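Local coordinates for ubiquinol-cytochrome C chaperone (Brucella abortus NCTC 8038, PDB 6RWT), which probably acts, like its mitochondrial relative Cbp3, as an assembly chaperone that engages newly made cytochrome b during respiratory complex III biogenesis, at residues V25-Q30 against S51-L56; R32-F37 against Y47-L52; E78-V83 against R106-R111. All coordinates share one frame; numbering follows the deposited sequence. Where two conformers were deposited one is given.

Helix 43-61 supplies one segment of contacts 1 and 2 and packs against both helices of contact 3. Contacts 1 and 2 share S51 and L52, have centres about 8 Å apart, and touch: Y34 OH lies 3.0 Å from A28 O, a probable hydrogen bond. Contact 3 is centred about 13 Å from contact 1, and a 2.9 Å salt bridge from E48 OE2 to R111 NH1 joins it to segment 47-52. Bound magnesium ions lie about 11 Å from the side chains of A28 and Y34 and about 10 Å from that of F79, so none of these is a ligand. Acetate, probably from the crystallisation liquor, lies about 4 Å from the side chains of Y34 and Y109.

Contact 1. Residues V25-Q30 against S51-L56; sequences VAAARQ and SLHIFL
This is a buried helix-to-helix contact in an all-helical fold: the C-terminal end of helix 2-28 meets the middle of helix 43-61, about 5 Å from the centre of the chain. A single imidazole spans the gap, with H53 facing two small residues, A27 and A28. The nearest CA atoms, those of A28 and H53, are 6.3 Å apart, a close backbone approach that the two alanines permit. H53 has CG anti to its carbonyl carbon (chi1 -72°), which carries the ring out from its own helix and lays one face against the end of the other. Over that face sit main-chain atoms of the alanines rather than a side-chain tip. A28 CA stands 4.0 Å from the ring centroid and 21° off the normal, a CH-pi contact, while A28 N lies over the centre and A27 C nearer the rim. The A28 methyl approaches the ND1 side of the ring, and the A27 methyl approaches the CD2 side.

Both ring nitrogens have partners beyond the two segments. ND1 is hydrogen-bonded to the carbonyl oxygen of M49, one turn back on the same helix, and NE2 to the hydroxyl of Y151 on helix 145-161. These bonds, at two different corners of the imidazole, oppose its rotation about CB-CG and satisfy its buried polar atoms. Y174 adds another aromatic neighbour, its ring meeting that of H53 and its hydroxyl bonding the H53 carbonyl. The shortest approach across the two segments is from A27 CB to H53 CD2, at 3.5 Å.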
loop_
_atom_site.group_PDB
_atom_site.type_symbol
_atom_site.label_atom_id
_atom_site.label_comp_id
_atom_site.label_asym_id
_atom_site.label_seq_id
_atom_site.Cartn_x
_atom_site.Cartn_y
_atom_site.Cartn_z
ATOM N N VAL A 25 3.989 -0.565 6.736
ATOM C CA VAL A 25 4.244 -1.979 7.060
ATOM C C VAL A 25 3.462 -2.418 8.316
ATOM O O VAL A 25 2.848 -3.489 8.331
ATOM C CB VAL A 25 5.764 -2.253 7.215
ATOM C CG1 VAL A 25 6.048 -3.616 7.841
ATOM C CG2 VAL A 25 6.461 -2.140 5.862
ATOM N N ALA A 26 3.471 -1.582 9.353
ATOM C CA ALA A 26 2.721 -1.874 10.583
ATOM C C ALA A 26 1.218 -1.985 10.320
ATOM O O ALA A 26 0.551 -2.889 10.836
ATOM C CB ALA A 26 2.996 -0.813 11.640
ATOM N N ALA A 27 0.684 -1.073 9.512
ATOM C CA ALA A 27 -0.742 -1.122 9.155
ATOM C C ALA A 27 -1.123 -2.431 8.440
ATOM O O ALA A 27 -2.158 -3.019 8.732
ATOM C CB ALA A 27 -1.137 0.098 8.331
ATOM N N ALA A 28 -0.265 -2.890 7.528
ATOM C CA ALA A 28 -0.486 -4.148 6.794
ATOM C C ALA A 28 -0.406 -5.419 7.659
ATOM O O ALA A 28 -0.941 -6.461 7.264
ATOM C CB ALA A 28 0.504 -4.248 5.636
ATOM N N ARG A 29 0.262 -5.334 8.818
ATOM C CA ARG A 29 0.427 -6.461 9.752
ATOM C C ARG A 29 -0.654 -6.577 10.843
ATOM O O ARG A 29 -0.564 -7.476 11.689
ATOM C CB ARG A 29 1.817 -6.395 10.411
ATOM C CG ARG A 29 2.958 -6.706 9.459
ATOM C CD ARG A 29 4.320 -6.504 10.107
ATOM N NE ARG A 29 5.413 -6.924 9.230
ATOM C CZ ARG A 29 6.712 -6.688 9.438
ATOM N NH1 ARG A 29 7.135 -6.007 10.505
ATOM N NH2 ARG A 29 7.605 -7.131 8.556
ATOM N N GLN A 30 -1.663 -5.694 10.844
ATOM C CA GLN A 30 -2.732 -5.733 11.878
ATOM C C GLN A 30 -3.397 -7.119 11.925
ATOM O O GLN A 30 -3.761 -7.672 10.883
ATOM C CB GLN A 30 -3.775 -4.624 11.641
ATOM C CG GLN A 30 -3.239 -3.209 11.886
ATOM C CD GLN A 30 -4.210 -2.130 11.464
ATOM O OE1 GLN A 30 -4.250 -1.720 10.295
ATOM N NE2 GLN A 30 -4.996 -1.656 12.412
ATOM N N SER A 51 0.683 -4.534 -0.416
ATOM C CA SER A 51 0.345 -3.836 -1.663
ATOM C C SER A 51 -0.913 -2.958 -1.538
ATOM O O SER A 51 -0.951 -1.853 -2.091
ATOM C CB SER A 51 0.221 -4.830 -2.836
ATOM O OG SER A 51 -0.810 -5.778 -2.640
ATOM N N LEU A 52 -1.921 -3.435 -0.799
ATOM C CA LEU A 52 -3.119 -2.624 -0.534
ATOM C C LEU A 52 -2.763 -1.307 0.176
ATOM O O LEU A 52 -3.260 -0.244 -0.204
ATOM C CB LEU A 52 -4.143 -3.429 0.289
ATOM C CG LEU A 52 -5.381 -2.698 0.813
ATOM C CD1 LEU A 52 -6.204 -2.134 -0.336
ATOM C CD2 LEU A 52 -6.229 -3.636 1.667
ATOM N N HIS A 53 -1.923 -1.395 1.210
ATOM C CA HIS A 53 -1.553 -0.218 2.011
ATOM C C HIS A 53 -0.592 0.725 1.261
ATOM O O HIS A 53 -0.714 1.957 1.364
ATOM C CB HIS A 53 -1.031 -0.649 3.402
ATOM C CG HIS A 53 -2.113 -1.167 4.304
ATOM N ND1 HIS A 53 -2.635 -2.443 4.211
ATOM C CD2 HIS A 53 -2.802 -0.554 5.295
ATOM C CE1 HIS A 53 -3.593 -2.590 5.115
ATOM N NE2 HIS A 53 -3.721 -1.453 5.776
ATOM N N ILE A 54 0.323 0.159 0.471
ATOM C CA ILE A 54 1.167 0.956 -0.425
ATOM C C ILE A 54 0.304 1.699 -1.469
ATOM O O ILE A 54 0.469 2.912 -1.668
ATOM C CB ILE A 54 2.260 0.077 -1.100
ATOM C CG1 ILE A 54 3.278 -0.411 -0.064
ATOM C CG2 ILE A 54 2.950 0.816 -2.246
ATOM C CD1 ILE A 54 4.263 0.632 0.444
ATOM N N PHE A 55 -0.639 0.983 -2.092
ATOM C CA PHE A 55 -1.584 1.598 -3.017
ATOM C C PHE A 55 -2.289 2.814 -2.388
ATOM O O PHE A 55 -2.407 3.864 -3.013
ATOM C CB PHE A 55 -2.646 0.592 -3.519
ATOM C CG PHE A 55 -3.934 1.255 -3.920
ATOM C CD1 PHE A 55 -4.062 1.839 -5.166
ATOM C CD2 PHE A 55 -4.997 1.359 -3.017
ATOM C CE1 PHE A 55 -5.231 2.507 -5.518
ATOM C CE2 PHE A 55 -6.158 2.030 -3.355
ATOM C CZ PHE A 55 -6.276 2.600 -4.613
ATOM N N LEU A 56 -2.805 2.648 -1.172
ATOM C CA LEU A 56 -3.519 3.749 -0.503
ATOM C C LEU A 56 -2.644 4.995 -0.375
ATOM O O LEU A 56 -3.116 6.115 -0.611
ATOM C CB LEU A 56 -4.062 3.321 0.867
ATOM C CG LEU A 56 -5.395 2.565 0.843
ATOM C CD1 LEU A 56 -5.611 1.756 2.116
ATOM C CD2 LEU A 56 -6.562 3.521 0.613
#

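Contact 2. Residues R32-F37 against Y47-L52; sequences RFYAQF and YEMLSL
Segment 32-37 is a turn in the loop that follows helix 2-28, whereas 47-52 is regular helix, part of helix 43-61. Residues 32-34 have helical phi/psi values but lack the regular helical bonds. The closest CA atoms, F33 and M49, remain 8.4 Å apart, so side chains bridge the gap. F37 N to R32 O, 3.1 Å, closes the turn, and R32 adds a side-on grip through NE and NH2, both given to Q36 OE1 from the same face of the amide.

M49 carries the contact. Its chain bends at chi2 (-60°) and again at chi3 (96°), bringing SD over one face of the F33 ring, 4.0 Å from the centroid and 20° off the normal. This is a Met-aromatic contact, with the sulfur displaced toward the CG-CD2 bond; SD to F33 CG is 3.8 Å. Y34 runs alongside M49 in the opposite direction, and its OH comes 3.3 Å from M49 CG.

Outside these segments, the ring of F33 also packs edge-to-face with Y151 of helix 145-161. The chemistry implies that the loop is held to helix 43-61 by sulfur-aromatic and apolar contact, while the polar end of Y34 is taken up by the A28 carbonyl at the end of helix 2-28.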
loop_
_atom_site.group_PDB
_atom_site.type_symbol
_atom_site.label_atom_id
_atom_site.label_comp_id
_atom_site.label_asym_id
_atom_site.label_seq_id
_atom_site.Cartn_x
_atom_site.Cartn_y
_atom_site.Cartn_z
ATOM N N ARG A 32 -6.249 -8.513 12.917
ATOM C CA ARG A 32 -7.643 -8.768 12.526
ATOM C C ARG A 32 -7.798 -9.225 11.067
ATOM O O ARG A 32 -8.688 -10.018 10.769
ATOM C CB ARG A 32 -8.532 -7.541 12.789
ATOM C CG ARG A 32 -10.024 -7.850 12.776
ATOM C CD ARG A 32 -10.884 -6.637 13.100
ATOM N NE ARG A 32 -12.299 -7.003 13.250
ATOM C CZ ARG A 32 -13.304 -6.138 13.390
ATOM N NH1 ARG A 32 -13.084 -4.821 13.391
ATOM N NH2 ARG A 32 -14.551 -6.595 13.527
ATOM N N PHE A 33 -6.936 -8.748 10.163
ATOM C CA PHE A 33 -7.016 -9.182 8.760
ATOM C C PHE A 33 -6.911 -10.710 8.652
ATOM O O PHE A 33 -7.643 -11.332 7.894
ATOM C CB PHE A 33 -5.902 -8.583 7.880
ATOM C CG PHE A 33 -5.855 -7.072 7.837
ATOM C CD1 PHE A 33 -7.003 -6.305 7.627
ATOM C CD2 PHE A 33 -4.627 -6.414 7.943
ATOM C CE1 PHE A 33 -6.927 -4.917 7.574
ATOM C CE2 PHE A 33 -4.553 -5.033 7.886
ATOM C CZ PHE A 33 -5.709 -4.281 7.703
ATOM N N TYR A 34 -5.999 -11.291 9.433
ATOM C CA TYR A 34 -5.635 -12.704 9.334
ATOM C C TYR A 34 -6.451 -13.599 10.280
ATOM O O TYR A 34 -6.658 -14.785 10.005
ATOM C CB TYR A 34 -4.132 -12.867 9.592
ATOM C CG TYR A 34 -3.271 -11.934 8.743
ATOM C CD1 TYR A 34 -2.929 -12.259 7.421
ATOM C CD2 TYR A 34 -2.850 -10.704 9.242
ATOM C CE1 TYR A 34 -2.158 -11.391 6.643
ATOM C CE2 TYR A 34 -2.083 -9.832 8.475
ATOM C CZ TYR A 34 -1.736 -10.176 7.175
ATOM O OH TYR A 34 -0.971 -9.300 6.421
ATOM N N ALA A 35 -6.896 -13.042 11.397
ATOM C CA ALA A 35 -7.783 -13.770 12.293
ATOM C C ALA A 35 -9.221 -13.657 11.746
ATOM O O ALA A 35 -9.603 -14.456 10.885
ATOM C CB ALA A 35 -7.643 -13.266 13.725
ATOM N N GLN A 36 -9.993 -12.661 12.171
ATOM C CA GLN A 36 -11.421 -12.612 11.829
ATOM C C GLN A 36 -11.715 -12.569 10.322
ATOM O O GLN A 36 -12.596 -13.285 9.857
ATOM C CB GLN A 36 -12.129 -11.444 12.533
ATOM C CG GLN A 36 -13.642 -11.436 12.316
ATOM C CD GLN A 36 -14.371 -10.343 13.075
ATOM O OE1 GLN A 36 -13.759 -9.425 13.623
ATOM N NE2 GLN A 36 -15.697 -10.438 13.104
ATOM N N PHE A 37 -10.976 -11.751 9.561
ATOM C CA PHE A 37 -11.320 -11.521 8.145
ATOM C C PHE A 37 -10.896 -12.656 7.199
ATOM O O PHE A 37 -11.311 -12.665 6.038
ATOM C CB PHE A 37 -10.747 -10.189 7.622
ATOM C CG PHE A 37 -11.329 -8.936 8.247
ATOM C CD1 PHE A 37 -12.304 -8.962 9.255
ATOM C CD2 PHE A 37 -10.853 -7.690 7.823
ATOM C CE1 PHE A 37 -12.791 -7.780 9.802
ATOM C CE2 PHE A 37 -11.339 -6.513 8.370
ATOM C CZ PHE A 37 -12.314 -6.558 9.359
ATOM N N TYR A 47 1.631 -10.262 1.089
ATOM C CA TYR A 47 1.834 -9.357 -0.057
ATOM C C TYR A 47 0.542 -8.575 -0.406
ATOM O O TYR A 47 0.605 -7.367 -0.702
ATOM C CB TYR A 47 2.402 -10.097 -1.295
ATOM C CG TYR A 47 2.290 -9.251 -2.553
ATOM C CD1 TYR A 47 3.287 -8.345 -2.901
ATOM C CD2 TYR A 47 1.131 -9.290 -3.347
ATOM C CE1 TYR A 47 3.164 -7.534 -4.026
ATOM C CE2 TYR A 47 0.988 -8.474 -4.463
ATOM C CZ TYR A 47 2.002 -7.595 -4.803
ATOM O OH TYR A 47 1.860 -6.771 -5.899
ATOM N N GLU A 48 -0.621 -9.243 -0.379
ATOM C CA GLU A 48 -1.878 -8.548 -0.703
ATOM C C GLU A 48 -2.131 -7.404 0.292
ATOM O O GLU A 48 -2.574 -6.323 -0.100
ATOM C CB GLU A 48 -3.089 -9.503 -0.753
ATOM C CG GLU A 48 -3.082 -10.564 -1.862
ATOM C CD GLU A 48 -2.998 -10.010 -3.284
ATOM O OE1 GLU A 48 -3.364 -8.838 -3.523
ATOM O OE2 GLU A 48 -2.579 -10.769 -4.196
ATOM N N MET A 49 -1.842 -7.625 1.571
ATOM C CA MET A 49 -2.009 -6.556 2.568
ATOM C C MET A 49 -0.963 -5.440 2.409
ATOM O O MET A 49 -1.314 -4.250 2.487
ATOM C CB MET A 49 -2.014 -7.115 4.002
ATOM C CG MET A 49 -3.231 -7.987 4.352
ATOM S SD MET A 49 -4.829 -7.144 4.207
ATOM C CE MET A 49 -5.308 -7.640 2.568
ATOM N N LEU A 50 0.297 -5.780 2.149
ATOM C CA LEU A 50 1.302 -4.726 1.940
ATOM C C LEU A 50 0.972 -3.871 0.706
ATOM O O LEU A 50 0.967 -2.645 0.777
ATOM C CB LEU A 50 2.716 -5.304 1.843
ATOM C CG LEU A 50 3.854 -4.285 1.669
ATOM C CD1 LEU A 50 3.993 -3.340 2.861
ATOM C CD2 LEU A 50 5.167 -4.999 1.401
ATOM N N SER A 51 0.683 -4.534 -0.416
ATOM C CA SER A 51 0.345 -3.836 -1.663
ATOM C C SER A 51 -0.913 -2.958 -1.538
ATOM O O SER A 51 -0.951 -1.853 -2.091
ATOM C CB SER A 51 0.221 -4.830 -2.836
ATOM O OG SER A 51 -0.810 -5.778 -2.640
ATOM N N LEU A 52 -1.921 -3.435 -0.799
ATOM C CA LEU A 52 -3.119 -2.624 -0.534
ATOM C C LEU A 52 -2.763 -1.307 0.176
ATOM O O LEU A 52 -3.260 -0.244 -0.204
ATOM C CB LEU A 52 -4.143 -3.429 0.289
ATOM C CG LEU A 52 -5.381 -2.698 0.813
ATOM C CD1 LEU A 52 -6.204 -2.134 -0.336
ATOM C CD2 LEU A 52 -6.229 -3.636 1.667
#

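Contact 3. Residues E78-V83 against R106-R111; sequences EFFKDV and RMFYGR
F79 and F108 form the tight, buried part of this contact between helix 66-89 and helix 100-120, and F80 with Y109 the looser part toward solvent. On the tight side F79 CE2 comes over one face of the F108 ring, off centre, at 3.5 Å from CD1. The ring planes make 56° and the centroids are 4.8 Å apart, an oblique pairing. Each ring leaves its helix with CG anti to the backbone N (F79 chi1 172°), pointing it across the interface. V83 CG2 packs on one face of the F79 ring.

On the looser side, F80 and F108 are again an oblique pair, with centroids 6.0 Å apart and F80 CZ 4.1 Å from F108 CD2. Y109 is exposed, and its CE2 meets the edge of the F80 ring 3.9 Å from CZ.

Rings span the wide separation of the short helix segments, whose axes approach no closer than 12.5 Å and run at 123° to each other. F79, F80 and F108 thus form an aromatic cluster at the crossing of helices 66-89 and 100-120 in this all-helical chaperone, its inner side continuing onto helix 43-61 where Y47 and I54 touch F79.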
loop_
_atom_site.group_PDB
_atom_site.type_symbol
_atom_site.label_atom_id
_atom_site.label_comp_id
_atom_site.label_asym_id
_atom_site.label_seq_id
_atom_site.Cartn_x
_atom_site.Cartn_y
_atom_site.Cartn_z
ATOM N N GLU A 78 11.070 1.606 -2.184
ATOM C CA GLU A 78 11.232 0.729 -1.005
ATOM C C GLU A 78 10.359 -0.532 -1.109
ATOM O O GLU A 78 10.806 -1.639 -0.760
ATOM C CB GLU A 78 10.934 1.489 0.293
ATOM C CG GLU A 78 11.934 2.585 0.663
ATOM C CD GLU A 78 13.348 2.073 0.883
ATOM O OE1 GLU A 78 13.534 1.043 1.582
ATOM O OE2 GLU A 78 14.282 2.705 0.347
ATOM N N PHE A 79 9.127 -0.362 -1.596
ATOM C CA PHE A 79 8.190 -1.484 -1.824
ATOM C C PHE A 79 8.756 -2.515 -2.801
ATOM O O PHE A 79 8.795 -3.696 -2.495
ATOM C CB PHE A 79 6.849 -0.935 -2.321
ATOM C CG PHE A 79 5.866 -1.984 -2.783
ATOM C CD1 PHE A 79 5.311 -2.898 -1.893
ATOM C CD2 PHE A 79 5.458 -2.023 -4.116
ATOM C CE1 PHE A 79 4.380 -3.828 -2.329
ATOM C CE2 PHE A 79 4.527 -2.950 -4.554
ATOM C CZ PHE A 79 3.986 -3.855 -3.659
ATOM N N PHE A 80 9.243 -2.070 -3.956
ATOM C CA PHE A 80 9.754 -3.021 -4.947
ATOM C C PHE A 80 11.050 -3.712 -4.485
ATOM O O PHE A 80 11.249 -4.884 -4.797
ATOM C CB PHE A 80 9.876 -2.377 -6.341
ATOM C CG PHE A 80 8.542 -2.121 -7.005
ATOM C CD1 PHE A 80 7.667 -3.181 -7.267
ATOM C CD2 PHE A 80 8.147 -0.840 -7.361
ATOM C CE1 PHE A 80 6.434 -2.966 -7.870
ATOM C CE2 PHE A 80 6.915 -0.621 -7.972
ATOM C CZ PHE A 80 6.059 -1.683 -8.223
ATOM N N LYS A 81 11.901 -3.022 -3.709
ATOM C CA LYS A 81 13.056 -3.696 -3.071
ATOM C C LYS A 81 12.608 -4.819 -2.109
ATOM O O LYS A 81 13.193 -5.912 -2.097
ATOM C CB LYS A 81 13.960 -2.695 -2.340
ATOM C CG LYS A 81 14.749 -1.772 -3.264
ATOM C CD LYS A 81 15.797 -0.915 -2.546
ATOM C CE LYS A 81 15.219 0.162 -1.646
ATOM N NZ LYS A 81 16.264 1.128 -1.168
ATOM N N ASP A 82 11.582 -4.511 -1.313
ATOM C CA ASP A 82 10.933 -5.451 -0.394
ATOM C C ASP A 82 10.395 -6.688 -1.129
ATOM O O ASP A 82 10.696 -7.824 -0.762
ATOM C CB ASP A 82 9.788 -4.699 0.311
ATOM C CG ASP A 82 9.262 -5.405 1.538
ATOM O OD1 ASP A 82 9.232 -6.647 1.565
ATOM O OD2 ASP A 82 8.835 -4.693 2.471
ATOM N N VAL A 83 9.612 -6.455 -2.180
ATOM C CA VAL A 83 8.971 -7.552 -2.944
ATOM C C VAL A 83 10.011 -8.413 -3.688
ATOM O O VAL A 83 9.901 -9.649 -3.710
ATOM C CB VAL A 83 7.855 -7.062 -3.893
ATOM C CG1 VAL A 83 7.174 -8.250 -4.559
ATOM C CG2 VAL A 83 6.787 -6.292 -3.132
ATOM N N ARG A 106 4.046 -4.660 -13.171
ATOM C CA ARG A 106 2.754 -4.847 -13.849
ATOM C C ARG A 106 1.732 -5.560 -12.950
ATOM O O ARG A 106 0.552 -5.202 -12.967
ATOM C CB ARG A 106 2.945 -5.599 -15.180
ATOM C CG ARG A 106 1.686 -5.805 -16.014
ATOM C CD ARG A 106 2.035 -6.308 -17.413
ATOM N NE ARG A 106 0.851 -6.690 -18.195
ATOM C CZ ARG A 106 0.858 -7.070 -19.477
ATOM N NH1 ARG A 106 -0.286 -7.405 -20.067
ATOM N NH2 ARG A 106 1.995 -7.138 -20.178
ATOM N N MET A 107 2.176 -6.559 -12.177
ATOM C CA MET A 107 1.293 -7.270 -11.222
ATOM C C MET A 107 0.742 -6.295 -10.177
ATOM O O MET A 107 -0.447 -6.349 -9.845
ATOM C CB MET A 107 2.030 -8.445 -10.543
ATOM C CG MET A 107 1.183 -9.328 -9.623
ATOM S SD MET A 107 2.147 -10.674 -8.906
ATOM C CE MET A 107 2.980 -9.802 -7.581
ATOM N N PHE A 108 1.598 -5.398 -9.682
ATOM C CA PHE A 108 1.160 -4.382 -8.726
ATOM C C PHE A 108 0.193 -3.374 -9.364
ATOM O O PHE A 108 -0.983 -3.315 -8.982
ATOM C CB PHE A 108 2.353 -3.647 -8.075
ATOM C CG PHE A 108 1.933 -2.520 -7.160
ATOM C CD1 PHE A 108 1.296 -2.791 -5.948
ATOM C CD2 PHE A 108 2.093 -1.195 -7.535
ATOM C CE1 PHE A 108 0.878 -1.759 -5.111
ATOM C CE2 PHE A 108 1.673 -0.156 -6.703
ATOM C CZ PHE A 108 1.053 -0.441 -5.488
ATOM N N TYR A 109 0.668 -2.587 -10.319
ATOM C CA TYR A 109 -0.146 -1.493 -10.877
ATOM C C TYR A 109 -1.444 -1.972 -11.545
ATOM O O TYR A 109 -2.488 -1.318 -11.423
ATOM C CB TYR A 109 0.680 -0.616 -11.834
ATOM C CG TYR A 109 1.734 0.226 -11.126
ATOM C CD1 TYR A 109 1.368 1.287 -10.295
ATOM C CD2 TYR A 109 3.101 -0.036 -11.283
ATOM C CE1 TYR A 109 2.326 2.054 -9.636
ATOM C CE2 TYR A 109 4.063 0.726 -10.631
ATOM C CZ TYR A 109 3.674 1.774 -9.807
ATOM O OH TYR A 109 4.632 2.543 -9.160
ATOM N N GLY A 110 -1.391 -3.116 -12.225
ATOM C CA GLY A 110 -2.575 -3.682 -12.873
ATOM C C GLY A 110 -3.671 -4.121 -11.916
ATOM O O GLY A 110 -4.848 -3.802 -12.123
ATOM N N ARG A 111 -3.292 -4.833 -10.856
ATOM C CA ARG A 111 -4.273 -5.432 -9.948
ATOM C C ARG A 111 -4.846 -4.448 -8.930
ATOM O O ARG A 111 -5.972 -4.640 -8.481
ATOM C CB ARG A 111 -3.690 -6.663 -9.245
ATOM C CG ARG A 111 -3.356 -7.790 -10.216
ATOM C CD ARG A 111 -2.613 -8.949 -9.577
ATOM N NE ARG A 111 -3.452 -9.805 -8.732
ATOM C CZ ARG A 111 -3.236 -10.106 -7.449
ATOM N NH1 ARG A 111 -2.209 -9.592 -6.766
ATOM N NH2 ARG A 111 -4.080 -10.924 -6.821
#